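Local coordinates for Cobalt/magnesium transport protein CorA (Methanocaldococcus jannaschii, PDB 4EGW) that mediates the influx of magnesium ions across the cell membrane, opening when cytoplasmic magnesium is low and closing when it is high, at residues K132-L137 / E164-S168. Residues are numbered along the deposited sequence; the frame is centred on the assembly and turned at random.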
ATOM      1  N   LYS A 132      12.635  -1.745   5.006  1.00 58.39           N
ATOM      2  CA  LYS A 132      12.195  -1.838   3.633  1.00 58.12           C
ATOM      3  C   LYS A 132      11.892  -0.462   3.074  1.00 56.74           C
ATOM      4  O   LYS A 132      12.108  -0.197   1.895  1.00 58.37           O
ATOM      5  CB  LYS A 132      10.947  -2.706   3.562  1.00 60.43           C
ATOM      6  CG  LYS A 132      10.700  -3.305   2.205  1.00 63.40           C
ATOM      7  CD  LYS A 132      11.706  -4.397   1.897  1.00 65.39           C
ATOM      8  CE  LYS A 132      12.147  -4.306   0.441  1.00 72.46           C
ATOM      9  NZ  LYS A 132      11.064  -3.770  -0.442  1.00 75.42           N
ATOM     10  N   ALA A 133      11.392   0.416   3.932  1.00 52.15           N
ATOM     11  CA  ALA A 133      10.854   1.682   3.471  1.00 53.25           C
ATOM     12  C   ALA A 133      11.941   2.627   3.000  1.00 56.14           C
ATOM     13  O   ALA A 133      11.725   3.413   2.078  1.00 62.56           O
ATOM     14  CB  ALA A 133      10.023   2.327   4.562  1.00 56.06           C
ATOM     15  N   ILE A 134      13.110   2.547   3.629  1.00 55.04           N
ATOM     16  CA  ILE A 134      14.180   3.508   3.388  1.00 53.98           C
ATOM     17  C   ILE A 134      14.901   3.192   2.097  1.00 59.05           C
ATOM     18  O   ILE A 134      15.374   4.089   1.392  1.00 60.72           O
ATOM     19  CB  ILE A 134      15.164   3.549   4.563  1.00 54.15           C
ATOM     20  CG1 ILE A 134      14.397   3.855   5.843  1.00 34.61           C
ATOM     21  CG2 ILE A 134      16.254   4.578   4.325  1.00 36.55           C
ATOM     22  CD1 ILE A 134      15.270   4.268   6.960  1.00 39.57           C
ATOM     23  N   GLY A 135      14.984   1.907   1.786  1.00 60.20           N
ATOM     24  CA  GLY A 135      15.410   1.509   0.465  1.00 61.26           C
ATOM     25  C   GLY A 135      14.501   2.194  -0.535  1.00 66.70           C
ATOM     26  O   GLY A 135      14.974   2.873  -1.443  1.00 72.33           O
ATOM     27  N   ARG A 136      13.190   2.041  -0.338  1.00 66.37           N
ATOM     28  CA  ARG A 136      12.182   2.535  -1.279  1.00 60.47           C
ATOM     29  C   ARG A 136      12.229   4.038  -1.529  1.00 63.01           C
ATOM     30  O   ARG A 136      11.754   4.503  -2.561  1.00 72.26           O
ATOM     31  CB  ARG A 136      10.768   2.120  -0.856  1.00 61.54           C
ATOM     32  CG  ARG A 136      10.444   0.640  -1.092  1.00 67.62           C
ATOM     33  CD  ARG A 136       8.940   0.353  -0.991  1.00 74.17           C
ATOM     34  NE  ARG A 136       8.374   0.772   0.293  1.00 78.30           N
ATOM     35  CZ  ARG A 136       7.977  -0.056   1.257  1.00 77.66           C
ATOM     36  NH1 ARG A 136       8.063  -1.372   1.095  1.00 78.78           N
ATOM     37  NH2 ARG A 136       7.482   0.434   2.387  1.00 73.57           N
ATOM     38  N   LEU A 137      12.743   4.805  -0.573  1.00 63.07           N
ATOM     39  CA  LEU A 137      13.079   6.205  -0.842  1.00 63.30           C
ATOM     40  C   LEU A 137      14.433   6.371  -1.514  1.00 61.68           C
ATOM     41  O   LEU A 137      14.572   7.165  -2.433  1.00 71.68           O
ATOM     42  CB  LEU A 137      12.988   7.063   0.416  1.00 66.77           C
ATOM     43  CG  LEU A 137      11.577   7.147   0.993  1.00 66.74           C
ATOM     44  CD1 LEU A 137      11.487   8.226   2.061  1.00 67.99           C
ATOM     45  CD2 LEU A 137      10.585   7.411  -0.127  1.00 66.38           C
ATOM     46  N   GLU A 164       6.069   5.592   4.288  1.00 45.24           N
ATOM     47  CA  GLU A 164       6.553   4.384   3.645  1.00 40.60           C
ATOM     48  C   GLU A 164       6.598   3.252   4.636  1.00 42.05           C
ATOM     49  O   GLU A 164       6.238   2.127   4.306  1.00 53.76           O
ATOM     50  CB  GLU A 164       7.921   4.579   3.006  1.00 44.71           C
ATOM     51  CG  GLU A 164       7.856   5.034   1.559  1.00 45.74           C
ATOM     52  CD  GLU A 164       6.860   4.231   0.738  1.00 48.03           C
ATOM     53  OE1 GLU A 164       6.818   2.985   0.892  1.00 45.30           O
ATOM     54  OE2 GLU A 164       6.111   4.855  -0.053  1.00 49.81           O
ATOM     55  N   ILE A 165       7.022   3.536   5.859  1.00 43.89           N
ATOM     56  CA  ILE A 165       7.028   2.489   6.861  1.00 44.55           C
ATOM     57  C   ILE A 165       5.605   2.008   6.989  1.00 46.91           C
ATOM     58  O   ILE A 165       5.304   0.846   6.718  1.00 45.67           O
ATOM     59  CB  ILE A 165       7.491   3.005   8.216  1.00 47.33           C
ATOM     60  CG1 ILE A 165       8.947   3.453   8.142  1.00 45.78           C
ATOM     61  CG2 ILE A 165       7.314   1.935   9.279  1.00 48.09           C
ATOM     62  CD1 ILE A 165       9.475   3.956   9.463  1.00 45.11           C
ATOM     63  N   THR A 166       4.713   2.929   7.337  1.00 47.50           N
ATOM     64  CA  THR A 166       3.319   2.569   7.568  1.00 45.40           C
ATOM     65  C   THR A 166       2.780   1.728   6.413  1.00 42.19           C
ATOM     66  O   THR A 166       2.026   0.769   6.617  1.00 44.31           O
ATOM     67  CB  THR A 166       2.448   3.808   7.802  1.00 45.73           C
ATOM     68  OG1 THR A 166       3.001   4.585   8.877  1.00 49.59           O
ATOM     69  CG2 THR A 166       1.028   3.396   8.161  1.00 39.78           C
ATOM     70  N   ARG A 167       3.196   2.087   5.203  1.00 37.97           N
ATOM     71  CA  ARG A 167       2.835   1.346   4.002  1.00 33.56           C
ATOM     72  C   ARG A 167       3.452  -0.046   3.966  1.00 40.65           C
ATOM     73  O   ARG A 167       2.879  -0.969   3.379  1.00 33.12           O
ATOM     74  CB  ARG A 167       3.243   2.131   2.770  1.00 29.28           C
ATOM     75  CG  ARG A 167       2.090   2.884   2.153  1.00 39.44           C
ATOM     76  CD  ARG A 167       2.541   3.668   0.924  1.00 52.65           C
ATOM     77  NE  ARG A 167       3.311   2.853  -0.012  1.00 60.72           N
ATOM     78  CZ  ARG A 167       2.830   2.377  -1.154  1.00 69.94           C
ATOM     79  NH1 ARG A 167       1.577   2.633  -1.508  1.00 70.64           N
ATOM     80  NH2 ARG A 167       3.605   1.653  -1.950  1.00 76.20           N
ATOM     81  N   SER A 168       4.623  -0.194   4.585  1.00 49.76           N
ATOM     82  CA  SER A 168       5.207  -1.520   4.775  1.00 51.62           C
ATOM     83  C   SER A 168       4.183  -2.355   5.526  1.00 51.09           C
ATOM     84  O   SER A 168       3.782  -3.422   5.081  1.00 50.68           O
ATOM     85  CB  SER A 168       6.503  -1.455   5.598  1.00 54.58           C
ATOM     86  OG  SER A 168       7.483  -0.617   5.011  1.00 59.69           O
TER
HETATM   87  O   HOH W   1       9.890  -1.164   6.032  1.00 48.45           O
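A133 turns its methyl toward the helix of E164, and A133 CB lies 3.5 Å from E164 CB. Its one-carbon side chain lets the helices come close here: A133 CA and E164 CA are 5.1 Å apart, and the short segment axes make 128° between their N-to-C directions. A133 CB also meets I165 CG1 at 3.9 Å. L137 extends this tight, apolar packing with CD2 against the aliphatic CG of E164. I165 also packs on Y100, A102 and P103 of strand 96-104, and L137 on W52 of strand 51-56, so both helices rest on the same sheet.

On the other flank R136 and E164 are partly exposed, and a water lies beside buried S168. R136, long enough to span the gap, bends at chi3 (-56°) and brings the edge of its guanidinium to the facing helix. R136 NE forms a salt bridge with E164 OE1 at 2.8 Å, approaching from above the carboxylate plane, with the two planes 70° apart. R136 NH2 reaches S168 OG, also at 2.8 Å, and adds weak bonds to E164 OE1 and E164 O. S168 is small enough to sit beside the guanidinium; the water its OG holds also takes a weak bond from A133 N. An alanine in place of R136 would probably leave E164 OE1 without its cross-helix charge partner and S168 OG without this donor. E164 OE2 also pairs with R167, while M174 of the second subunit packs on R136. One carboxylate between two arginines probably offsets their like charges, and R167 carries the network on to S170 of the second subunit by a hydrogen bond.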